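Local atomic coordinates of hypothetic aldehyde deformylating oxygenase (Sulfolobus tokodaii, PDB entry 5V4T), a protein that binds iron in a ferritin-like helical fold and is probably an oxidoreductase of the aldehyde deformylating oxygenase type. Residues Met1-Phe6 and Tyr67-Asp71; Lys17-His22 and Leu73-Pro79; Pro79-Leu85 and Gln175-Glu179; Leu119-Asn123 and Ile138-Ile142. One frame throughout, in Å; residues are numbered along the deposited sequence.

Contact 1: Met1-Phe6 and Tyr67-Asp71; sequences MDKNWF and YFKED
Met1 and Tyr67 bring the two backbones closest, with Met1 CA 4.8 Å from Tyr67 CA. Here the N-terminal arm, folded into a type I beta turn from Asp2 to Trp5, meets a second type I turn, Phe68 to Asp71, in the loop that follows helix 49-67. Met1 CA lies over one face of the Tyr67 ring as a CH-pi contact, 3.9 Å from the ring centroid. The methionine is flexible enough to bend at its last torsion (chi3 -82°), and this brings CE against Glu70 CB at 3.7 Å, while Tyr67 O, buried without a polar partner, is walled in by Met1 CB and CE. At the far end of the tyrosine its hydroxyl donates to Asp2 OD2 over 2.7 Å, reaching the anti side of the carboxylate somewhat out of its plane. Aspartate suits this place because its two oxygens also accept the backbone N-H groups of Lys133 and Phe134, tying the arm to the first turn of helix 132-155. Trp5 offers a broad face and a polar edge at once: Phe68 makes an offset edge-to-face pair with the six-membered ring, its own edge toward the indole face and the planes at 76°. A phenylalanine in place of Trp5 is likely to leave Asp71 OD2 without its indole donor. Asp71 OD1 pairs with Lys17, so each carboxylate oxygen has a partner. The indole bond lies almost in the ring plane: Trp5 NE1 meets the anti lone pair of Asp71 OD2 at 2.8 Å, with an N-H...O angle of 158°.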
# COMPACT_ATOMS: atom_id res chain seq x y z
N MET A 1 -0.20 -7.79 -20.04
CA MET A 1 -0.67 -8.85 -19.09
C MET A 1 0.01 -10.15 -19.47
O MET A 1 0.36 -10.33 -20.63
CB MET A 1 -2.19 -8.99 -19.09
CG MET A 1 -2.72 -10.13 -18.23
SD MET A 1 -4.45 -10.42 -18.72
CE MET A 1 -5.25 -9.15 -17.79
N ASP A 2 0.28 -11.03 -18.50
CA ASP A 2 1.08 -12.14 -18.87
C ASP A 2 0.21 -13.08 -19.69
O ASP A 2 -0.94 -13.32 -19.34
CB ASP A 2 1.62 -12.87 -17.66
CG ASP A 2 2.76 -12.05 -16.98
OD1 ASP A 2 3.82 -11.95 -17.63
OD2 ASP A 2 2.55 -11.50 -15.85
N LYS A 3 0.84 -13.69 -20.66
CA LYS A 3 0.05 -14.60 -21.55
C LYS A 3 -0.48 -15.84 -20.83
O LYS A 3 -1.49 -16.42 -21.29
CB LYS A 3 0.88 -15.00 -22.79
CG LYS A 3 2.27 -15.57 -22.49
CD LYS A 3 3.26 -15.20 -23.60
CE LYS A 3 4.70 -15.07 -23.11
NZ LYS A 3 5.19 -16.34 -22.52
N ASN A 4 0.16 -16.26 -19.72
CA ASN A 4 -0.37 -17.34 -18.90
C ASN A 4 -1.29 -16.95 -17.76
O ASN A 4 -1.56 -17.77 -16.91
CB ASN A 4 0.75 -18.24 -18.37
CG ASN A 4 1.80 -17.46 -17.58
OD1 ASN A 4 2.02 -16.26 -17.79
ND2 ASN A 4 2.43 -18.15 -16.65
N TRP A 5 -1.79 -15.74 -17.74
CA TRP A 5 -2.69 -15.32 -16.73
C TRP A 5 -3.94 -16.24 -16.62
O TRP A 5 -4.26 -16.76 -15.55
CB TRP A 5 -3.11 -13.89 -16.97
CG TRP A 5 -4.22 -13.37 -16.05
CD1 TRP A 5 -5.54 -13.22 -16.35
CD2 TRP A 5 -4.10 -13.01 -14.66
NE1 TRP A 5 -6.24 -12.70 -15.28
CE2 TRP A 5 -5.38 -12.62 -14.20
CE3 TRP A 5 -3.02 -12.95 -13.76
CZ2 TRP A 5 -5.60 -12.15 -12.92
CZ3 TRP A 5 -3.25 -12.54 -12.49
CH2 TRP A 5 -4.53 -12.14 -12.06
N PHE A 6 -4.62 -16.48 -17.77
CA PHE A 6 -5.86 -17.21 -17.68
C PHE A 6 -5.68 -18.68 -17.44
O PHE A 6 -6.63 -19.36 -17.00
CB PHE A 6 -6.80 -16.90 -18.89
CG PHE A 6 -7.47 -15.59 -18.78
CD1 PHE A 6 -8.34 -15.35 -17.74
CD2 PHE A 6 -7.18 -14.57 -19.62
CE1 PHE A 6 -8.93 -14.12 -17.61
CE2 PHE A 6 -7.75 -13.33 -19.48
CZ PHE A 6 -8.65 -13.12 -18.48
N TYR A 67 -1.84 -3.58 -16.64
CA TYR A 67 -1.80 -5.00 -16.50
C TYR A 67 -3.21 -5.62 -16.56
O TYR A 67 -3.36 -6.70 -17.14
CB TYR A 67 -1.12 -5.43 -15.18
CG TYR A 67 -0.78 -6.90 -15.16
CD1 TYR A 67 0.40 -7.38 -15.70
CD2 TYR A 67 -1.71 -7.84 -14.68
CE1 TYR A 67 0.70 -8.75 -15.71
CE2 TYR A 67 -1.43 -9.22 -14.70
CZ TYR A 67 -0.22 -9.66 -15.23
OH TYR A 67 0.01 -11.02 -15.26
N PHE A 68 -4.15 -4.98 -15.90
CA PHE A 68 -5.50 -5.53 -15.74
C PHE A 68 -6.52 -4.97 -16.75
O PHE A 68 -7.72 -5.17 -16.57
CB PHE A 68 -5.98 -5.37 -14.32
CG PHE A 68 -5.23 -6.26 -13.35
CD1 PHE A 68 -5.38 -7.62 -13.38
CD2 PHE A 68 -4.33 -5.71 -12.45
CE1 PHE A 68 -4.69 -8.45 -12.49
CE2 PHE A 68 -3.65 -6.54 -11.54
CZ PHE A 68 -3.84 -7.88 -11.53
N LYS A 69 -6.02 -4.34 -17.80
CA LYS A 69 -6.91 -3.95 -18.95
C LYS A 69 -7.92 -5.07 -19.28
O LYS A 69 -9.09 -4.81 -19.48
CB LYS A 69 -6.06 -3.72 -20.23
CG LYS A 69 -5.32 -2.40 -20.32
CD LYS A 69 -6.22 -1.25 -19.92
CE LYS A 69 -5.65 0.10 -20.28
NZ LYS A 69 -6.47 1.09 -19.55
N GLU A 70 -7.41 -6.30 -19.35
CA GLU A 70 -8.15 -7.50 -19.78
C GLU A 70 -8.74 -8.36 -18.67
O GLU A 70 -9.25 -9.50 -18.89
CB GLU A 70 -7.28 -8.29 -20.75
CG GLU A 70 -6.94 -7.41 -21.96
CD GLU A 70 -6.14 -8.10 -23.04
OE1 GLU A 70 -5.59 -9.18 -22.79
OE2 GLU A 70 -6.06 -7.55 -24.17
N ASP A 71 -8.70 -7.84 -17.46
CA ASP A 71 -9.33 -8.49 -16.34
C ASP A 71 -9.47 -7.40 -15.28
O ASP A 71 -8.81 -7.41 -14.25
CB ASP A 71 -8.55 -9.70 -15.88
CG ASP A 71 -9.34 -10.63 -14.96
OD1 ASP A 71 -10.49 -10.31 -14.57
OD2 ASP A 71 -8.80 -11.71 -14.65

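Contact 2: Lys17-His22 and Leu73-Pro79; sequences KYLSAH and LTTVRLP
Lys17 lies across Leu73 and carries its charge beyond it. Its CB is 3.8 Å from Leu73 CD2, CG follows along the same methyl, and after a bend at chi3 (72°) CE still rests on it. Only then does NZ reach polar company, donating to Thr75 OG1 at 3.3 Å; its strongest partner is Asp71, in a salt bridge, and it also bonds to the carbonyl of Pro72. A long aliphatic stem with a charged tip thus suits a place where an apolar surface gives way to the polar groups of the loop. Further along, Ala21 is small enough to admit Val76, whose CG1 sits 3.6 Å from Ala21 CB and also meets Tyr18 CD1. His22 ND1 binds Tyr18 O one turn back (2.8 Å), which holds the imidazole with a face toward Leu78 CD1, 4.0 Å from the ring centroid in a CH-pi contact. With an alanine in place of His22, Leu78 CD1 is likely to face a gap and Tyr18 O to lose its imidazole donor. Pro79 CD closes the row near His22 NE2 and Tyr18 OH. The loop, turning at Leu73-Thr75 and extended from Val76 to Pro79, thereby lines one flank of helix 10-23, whose Leu19 and Ser20 rest on helix 98-128, while His22 and Pro79 touch helix 159-179.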
# COMPACT_ATOMS: atom_id res chain seq x y z
N LYS A 17 -6.03 -10.27 -7.90
CA LYS A 17 -6.79 -9.10 -8.19
C LYS A 17 -7.23 -8.39 -6.94
O LYS A 17 -7.29 -7.16 -6.91
CB LYS A 17 -8.05 -9.45 -9.02
CG LYS A 17 -7.72 -9.76 -10.45
CD LYS A 17 -9.02 -10.06 -11.20
CE LYS A 17 -9.83 -8.80 -11.42
NZ LYS A 17 -11.10 -9.11 -12.17
N TYR A 18 -7.58 -9.14 -5.90
CA TYR A 18 -8.07 -8.50 -4.67
C TYR A 18 -6.99 -7.65 -4.01
O TYR A 18 -7.21 -6.46 -3.68
CB TYR A 18 -8.52 -9.52 -3.70
CG TYR A 18 -8.95 -9.00 -2.35
CD1 TYR A 18 -10.16 -8.31 -2.20
CD2 TYR A 18 -8.12 -9.11 -1.24
CE1 TYR A 18 -10.56 -7.86 -0.96
CE2 TYR A 18 -8.53 -8.65 0.02
CZ TYR A 18 -9.77 -8.00 0.12
OH TYR A 18 -10.19 -7.48 1.34
N LEU A 19 -5.81 -8.23 -3.96
CA LEU A 19 -4.67 -7.51 -3.39
C LEU A 19 -4.24 -6.36 -4.28
O LEU A 19 -3.90 -5.29 -3.81
CB LEU A 19 -3.50 -8.44 -3.10
CG LEU A 19 -3.73 -9.36 -1.94
CD1 LEU A 19 -2.66 -10.43 -1.97
CD2 LEU A 19 -3.78 -8.61 -0.59
N SER A 20 -4.21 -6.55 -5.60
CA SER A 20 -3.86 -5.50 -6.52
C SER A 20 -4.80 -4.30 -6.39
O SER A 20 -4.36 -3.14 -6.51
CB SER A 20 -3.84 -5.98 -7.96
OG SER A 20 -2.88 -7.01 -8.10
N ALA A 21 -6.09 -4.56 -6.13
CA ALA A 21 -7.04 -3.45 -5.99
C ALA A 21 -6.71 -2.56 -4.77
O ALA A 21 -7.12 -1.37 -4.75
CB ALA A 21 -8.45 -4.00 -5.81
N HIS A 22 -6.01 -3.08 -3.79
CA HIS A 22 -5.52 -2.24 -2.68
C HIS A 22 -4.48 -1.24 -3.14
O HIS A 22 -4.37 -0.16 -2.57
CB HIS A 22 -4.96 -3.08 -1.52
CG HIS A 22 -6.01 -3.89 -0.80
ND1 HIS A 22 -6.77 -4.87 -1.42
CD2 HIS A 22 -6.33 -3.94 0.52
CE1 HIS A 22 -7.57 -5.42 -0.52
NE2 HIS A 22 -7.30 -4.89 0.67
N LEU A 73 -10.06 -4.43 -12.46
CA LEU A 73 -10.17 -4.43 -11.03
C LEU A 73 -11.42 -3.73 -10.52
O LEU A 73 -11.63 -3.61 -9.32
CB LEU A 73 -8.91 -3.76 -10.42
CG LEU A 73 -7.55 -4.44 -10.72
CD1 LEU A 73 -6.42 -3.73 -9.97
CD2 LEU A 73 -7.56 -5.90 -10.36
N THR A 74 -12.21 -3.22 -11.44
CA THR A 74 -13.51 -2.61 -11.07
C THR A 74 -14.45 -3.62 -10.44
O THR A 74 -15.34 -3.27 -9.71
CB THR A 74 -14.11 -1.95 -12.31
OG1 THR A 74 -14.02 -2.85 -13.42
CG2 THR A 74 -13.34 -0.72 -12.64
N THR A 75 -14.21 -4.90 -10.66
CA THR A 75 -15.02 -5.96 -10.03
C THR A 75 -14.72 -6.11 -8.52
O THR A 75 -15.42 -6.85 -7.82
CB THR A 75 -14.83 -7.33 -10.74
OG1 THR A 75 -13.58 -7.95 -10.36
CG2 THR A 75 -14.91 -7.18 -12.25
N VAL A 76 -13.70 -5.44 -8.00
CA VAL A 76 -13.27 -5.74 -6.67
C VAL A 76 -13.75 -4.73 -5.68
O VAL A 76 -13.36 -3.57 -5.78
CB VAL A 76 -11.70 -5.76 -6.55
CG1 VAL A 76 -11.27 -6.15 -5.16
CG2 VAL A 76 -11.09 -6.72 -7.56
N ARG A 77 -14.44 -5.22 -4.65
CA ARG A 77 -14.89 -4.38 -3.53
C ARG A 77 -13.78 -4.31 -2.47
O ARG A 77 -13.32 -5.34 -1.99
CB ARG A 77 -16.18 -4.94 -2.90
CG ARG A 77 -16.69 -4.21 -1.67
CD ARG A 77 -18.10 -4.69 -1.29
NE ARG A 77 -19.04 -4.51 -2.41
CZ ARG A 77 -19.80 -3.43 -2.63
NH1 ARG A 77 -19.78 -2.39 -1.81
NH2 ARG A 77 -20.60 -3.41 -3.70
N LEU A 78 -13.39 -3.10 -2.11
CA LEU A 78 -12.43 -2.86 -1.02
C LEU A 78 -13.09 -2.98 0.32
O LEU A 78 -14.24 -2.55 0.49
CB LEU A 78 -11.77 -1.50 -1.16
CG LEU A 78 -10.66 -1.29 -2.22
CD1 LEU A 78 -9.50 -2.27 -1.99
CD2 LEU A 78 -11.16 -1.40 -3.65
N PRO A 79 -12.36 -3.50 1.32
CA PRO A 79 -12.98 -3.61 2.62
C PRO A 79 -13.22 -2.27 3.37
O PRO A 79 -12.57 -1.24 3.10
CB PRO A 79 -12.03 -4.52 3.36
CG PRO A 79 -10.70 -4.22 2.78
CD PRO A 79 -10.98 -4.01 1.33

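Contact 3: Pro79-Leu85 and Gln175-Glu179; sequences PPSYIKL and QIVKE
The carboxylate of Glu179 is the flat group that grips Ser81 by both of its oxygens. OE1 uses its syn lone pair for the backbone Ser81 N, at 3.1 Å with an N-H...O angle of 157°. OE2 is likewise met on its syn side: Ser81 OG donates to it over 2.7 Å, from somewhat out of the carboxylate plane. Pro79 CB and Pro80 CD also press on OE1, the nearer being Pro79 CB at 3.1 Å. The other flat group, the Tyr82 ring, turns away from Glu179; its neighbours are the rings of His22 and Phe86, and its hydroxyl bonds to His22 O.

Each residue fits the start of a helix. Pro79 is the N-cap, Pro80 needs no N-H to give in the first turn, and Ser81 supplies a backbone donor and a short hydroxyl side by side. The negative glutamate is probably further stabilised by the positive end of the helix dipole. It can reach there because its chain runs extended beyond CG (chi2 166°).

Below this polar clasp Ile176 provides the apolar part. Its CG1 lies 3.5 Å from Tyr82 N, against the backbone of the first turn, and CD1 continues to Leu85 CD2 at 3.9 Å, the two side chains crossing at about a right angle. The short helical segments run nearly antiparallel, at 150°, with axes 8.6 Å apart. Helix 80-93 thus begins beside the end of helix 159-179; Leu85 and Ile176 both continue onto Leu114 of helix 98-128, and Ile176 also leans on His22 of helix 10-23.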
# COMPACT_ATOMS: atom_id res chain seq x y z
N PRO A 79 -12.36 -3.50 1.32
CA PRO A 79 -12.98 -3.61 2.62
C PRO A 79 -13.22 -2.27 3.37
O PRO A 79 -12.57 -1.24 3.10
CB PRO A 79 -12.03 -4.52 3.36
CG PRO A 79 -10.70 -4.22 2.78
CD PRO A 79 -10.98 -4.01 1.33
N PRO A 80 -14.15 -2.27 4.34
CA PRO A 80 -14.52 -1.03 4.99
C PRO A 80 -13.36 -0.31 5.69
O PRO A 80 -13.29 0.91 5.69
CB PRO A 80 -15.53 -1.49 6.05
CG PRO A 80 -16.02 -2.79 5.58
CD PRO A 80 -14.89 -3.44 4.89
N SER A 81 -12.47 -1.08 6.30
CA SER A 81 -11.31 -0.50 6.99
C SER A 81 -10.33 0.16 6.01
O SER A 81 -9.62 1.12 6.37
CB SER A 81 -10.59 -1.55 7.85
OG SER A 81 -11.38 -1.88 9.04
N TYR A 82 -10.27 -0.34 4.78
CA TYR A 82 -9.43 0.30 3.75
C TYR A 82 -10.02 1.64 3.37
O TYR A 82 -9.34 2.66 3.19
CB TYR A 82 -9.36 -0.62 2.53
CG TYR A 82 -8.62 -0.07 1.36
CD1 TYR A 82 -9.22 0.81 0.47
CD2 TYR A 82 -7.29 -0.42 1.14
CE1 TYR A 82 -8.52 1.30 -0.61
CE2 TYR A 82 -6.59 0.08 0.06
CZ TYR A 82 -7.18 0.92 -0.79
OH TYR A 82 -6.46 1.38 -1.86
N ILE A 83 -11.35 1.66 3.22
CA ILE A 83 -12.01 2.92 2.92
C ILE A 83 -11.77 3.98 4.02
O ILE A 83 -11.48 5.15 3.73
CB ILE A 83 -13.53 2.65 2.62
CG1 ILE A 83 -13.67 1.82 1.37
CG2 ILE A 83 -14.26 3.95 2.51
CD1 ILE A 83 -15.01 1.14 1.17
N LYS A 84 -11.83 3.56 5.29
CA LYS A 84 -11.52 4.42 6.42
C LYS A 84 -10.08 4.94 6.38
O LYS A 84 -9.79 6.08 6.69
CB LYS A 84 -11.77 3.66 7.70
CG LYS A 84 -11.69 4.53 8.92
CD LYS A 84 -12.33 3.85 10.11
CE LYS A 84 -12.54 4.90 11.18
NZ LYS A 84 -12.72 4.26 12.50
N LEU A 85 -9.14 4.06 6.01
CA LEU A 85 -7.76 4.48 5.99
C LEU A 85 -7.57 5.64 5.06
O LEU A 85 -6.95 6.62 5.41
CB LEU A 85 -6.85 3.27 5.59
CG LEU A 85 -5.36 3.58 5.43
CD1 LEU A 85 -4.73 3.87 6.74
CD2 LEU A 85 -4.68 2.37 4.80
N GLN A 175 -7.00 -4.72 10.70
CA GLN A 175 -8.40 -5.01 10.27
C GLN A 175 -8.50 -5.13 8.79
O GLN A 175 -9.23 -5.97 8.28
CB GLN A 175 -9.40 -4.00 10.83
CG GLN A 175 -9.65 -4.22 12.33
CD GLN A 175 -9.90 -5.72 12.73
OE1 GLN A 175 -10.78 -6.43 12.20
NE2 GLN A 175 -9.08 -6.21 13.67
N ILE A 176 -7.74 -4.31 8.04
CA ILE A 176 -7.75 -4.46 6.58
C ILE A 176 -7.33 -5.85 6.13
O ILE A 176 -7.94 -6.41 5.24
CB ILE A 176 -6.86 -3.38 5.93
CG1 ILE A 176 -7.47 -2.02 6.09
CG2 ILE A 176 -6.64 -3.66 4.46
CD1 ILE A 176 -6.55 -0.85 5.79
N VAL A 177 -6.26 -6.40 6.70
CA VAL A 177 -5.77 -7.72 6.31
C VAL A 177 -6.78 -8.78 6.78
O VAL A 177 -7.12 -9.67 6.01
CB VAL A 177 -4.39 -7.98 6.87
CG1 VAL A 177 -3.95 -9.42 6.64
CG2 VAL A 177 -3.42 -6.97 6.23
N LYS A 178 -7.30 -8.65 8.00
CA LYS A 178 -8.29 -9.66 8.47
C LYS A 178 -9.56 -9.69 7.65
O LYS A 178 -10.13 -10.78 7.41
CB LYS A 178 -8.60 -9.44 9.95
CG LYS A 178 -7.45 -9.77 10.85
CD LYS A 178 -7.78 -9.66 12.34
CE LYS A 178 -6.96 -10.70 13.07
NZ LYS A 178 -6.97 -10.48 14.56
N GLU A 179 -9.99 -8.51 7.17
CA GLU A 179 -11.13 -8.38 6.29
C GLU A 179 -10.95 -9.06 4.94
O GLU A 179 -11.94 -9.37 4.25
CB GLU A 179 -11.55 -6.88 6.18
CG GLU A 179 -12.17 -6.33 7.49
CD GLU A 179 -12.27 -4.81 7.53
OE1 GLU A 179 -12.03 -4.17 6.48
OE2 GLU A 179 -12.57 -4.24 8.63

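Contact 4: Leu119-Asn123 and Ile138-Ile142; sequences LKILN and IKRII
Leu119 pushes its fork into the hollow framed by Ile138, Ile141 and Ile142 on the facing helix. Its two methyls straddle Ile141 CG2, with Leu119 CD1 and CD2 each 3.8 Å from it, while the stem at Leu119 CB lies 3.7 Å from Ile142 CG1 as these two side chains slide past each other. In return Ile138 is the bump that enters the hollow between Leu119, Leu122 and Asn123. Its CG2 settles on the backbone, 3.6 Å from Leu119 O. Its other branch bends back (chi2 -58°) and lays CD1 against Leu122 CB at 3.9 Å. Beta-branched isoleucine suits this role, since one residue can send two arms into different parts of the same hollow.

At the rim Asn123 changes the character of the surface. Its amide nitrogen ND2 rests against Ile142 CD1 at 3.8 Å, whereas OD1 accepts a hydrogen bond from Asn135, so a polar group closes the apolar seam toward the solvent side.

The short helical segments are nearly antiparallel, at 153°, with axes 9.8 Å apart. Behind the seam Ile141 touches His60, Phe63 and Phe64 of helix 49-67, and its side chain is about 6 Å from the bound iron. This is the antiparallel helix pairing of a ferritin-like bundle: helix 98-128 brings Glu111 to the metal, helix 132-155 brings Glu145 and His148.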
# COMPACT_ATOMS: atom_id res chain seq x y z
N LEU A 119 2.67 -6.57 -1.04
CA LEU A 119 3.68 -6.76 -2.08
C LEU A 119 4.42 -8.09 -1.90
O LEU A 119 4.76 -8.78 -2.87
CB LEU A 119 4.68 -5.60 -2.10
CG LEU A 119 4.08 -4.30 -2.59
CD1 LEU A 119 4.95 -3.10 -2.31
CD2 LEU A 119 3.79 -4.38 -4.07
N LYS A 120 4.70 -8.48 -0.65
CA LYS A 120 5.28 -9.81 -0.37
C LYS A 120 4.38 -10.89 -0.95
O LYS A 120 4.86 -11.81 -1.63
CB LYS A 120 5.41 -10.02 1.15
CG LYS A 120 5.55 -11.49 1.56
CD LYS A 120 5.40 -11.62 3.10
CE LYS A 120 5.15 -13.05 3.57
NZ LYS A 120 6.45 -13.79 3.35
N ILE A 121 3.11 -10.83 -0.67
CA ILE A 121 2.19 -11.84 -1.17
C ILE A 121 2.15 -11.82 -2.70
O ILE A 121 2.27 -12.84 -3.34
CB ILE A 121 0.78 -11.65 -0.61
CG1 ILE A 121 0.79 -11.82 0.93
CG2 ILE A 121 -0.21 -12.56 -1.30
CD1 ILE A 121 -0.48 -11.29 1.54
N LEU A 122 2.04 -10.63 -3.28
CA LEU A 122 2.04 -10.51 -4.75
C LEU A 122 3.29 -11.02 -5.40
O LEU A 122 3.23 -11.65 -6.48
CB LEU A 122 1.66 -9.08 -5.24
CG LEU A 122 0.25 -8.69 -4.88
CD1 LEU A 122 0.03 -7.21 -5.15
CD2 LEU A 122 -0.78 -9.51 -5.67
N ASN A 123 4.45 -10.71 -4.79
CA ASN A 123 5.73 -11.22 -5.31
C ASN A 123 5.83 -12.74 -5.28
O ASN A 123 6.07 -13.39 -6.26
CB ASN A 123 6.84 -10.60 -4.44
CG ASN A 123 8.22 -10.86 -4.95
OD1 ASN A 123 8.46 -11.38 -6.03
ND2 ASN A 123 9.18 -10.47 -4.14
N ILE A 138 6.03 -5.99 -9.69
CA ILE A 138 5.94 -5.95 -8.21
C ILE A 138 7.35 -5.72 -7.63
O ILE A 138 7.48 -4.95 -6.68
CB ILE A 138 5.33 -7.30 -7.68
CG1 ILE A 138 3.86 -7.46 -8.14
CG2 ILE A 138 5.41 -7.40 -6.18
CD1 ILE A 138 2.94 -6.37 -7.70
N LYS A 139 8.38 -6.38 -8.16
CA LYS A 139 9.76 -6.16 -7.65
C LYS A 139 10.13 -4.70 -7.78
O LYS A 139 10.80 -4.16 -6.87
CB LYS A 139 10.73 -7.08 -8.36
CG LYS A 139 10.57 -8.49 -7.88
CD LYS A 139 11.14 -9.55 -8.77
CE LYS A 139 12.53 -9.32 -9.15
NZ LYS A 139 13.04 -10.48 -9.99
N ARG A 140 9.72 -4.05 -8.88
CA ARG A 140 10.00 -2.64 -9.08
C ARG A 140 9.29 -1.77 -8.07
O ARG A 140 9.90 -0.85 -7.49
CB ARG A 140 9.68 -2.19 -10.51
CG ARG A 140 10.59 -2.82 -11.57
CD ARG A 140 10.16 -2.61 -12.98
NE ARG A 140 11.14 -3.17 -13.88
CZ ARG A 140 10.97 -3.31 -15.20
NH1 ARG A 140 9.79 -3.02 -15.74
NH2 ARG A 140 11.95 -3.79 -15.94
N ILE A 141 8.05 -2.10 -7.76
CA ILE A 141 7.32 -1.35 -6.77
C ILE A 141 7.95 -1.55 -5.39
O ILE A 141 8.10 -0.61 -4.64
CB ILE A 141 5.84 -1.76 -6.77
CG1 ILE A 141 5.20 -1.35 -8.09
CG2 ILE A 141 5.11 -1.11 -5.59
CD1 ILE A 141 3.77 -1.90 -8.28
N ILE A 142 8.35 -2.77 -5.08
CA ILE A 142 9.04 -3.03 -3.79
C ILE A 142 10.25 -2.14 -3.66
O ILE A 142 10.45 -1.51 -2.59
CB ILE A 142 9.38 -4.52 -3.61
CG1 ILE A 142 8.12 -5.31 -3.42
CG2 ILE A 142 10.35 -4.77 -2.50
CD1 ILE A 142 8.27 -6.81 -3.56

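In the fold
Contacts 1 and 2 alternate along the chain, contact 3 follows contact 2 and shares Pro79 with it, and contact 4 is nested inside the loop that contact 3 closes. The loop between helices 49-67 and 80-93 therefore joins three of them in sequence, as it passes from the N-terminal arm along helix 10-23 to helix 159-179. Contacts 1 and 2 have centres about 15 Å apart and are joined by the Asp71-Lys17 salt bridge; the centres of contacts 2 and 3 are about 12 Å apart. The centres of contacts 3 and 4 are about 20 Å apart, on opposite sides of the chain's centre. Leu19 connects contact 2 to contact 4, which lies close to the iron held inside the bundle.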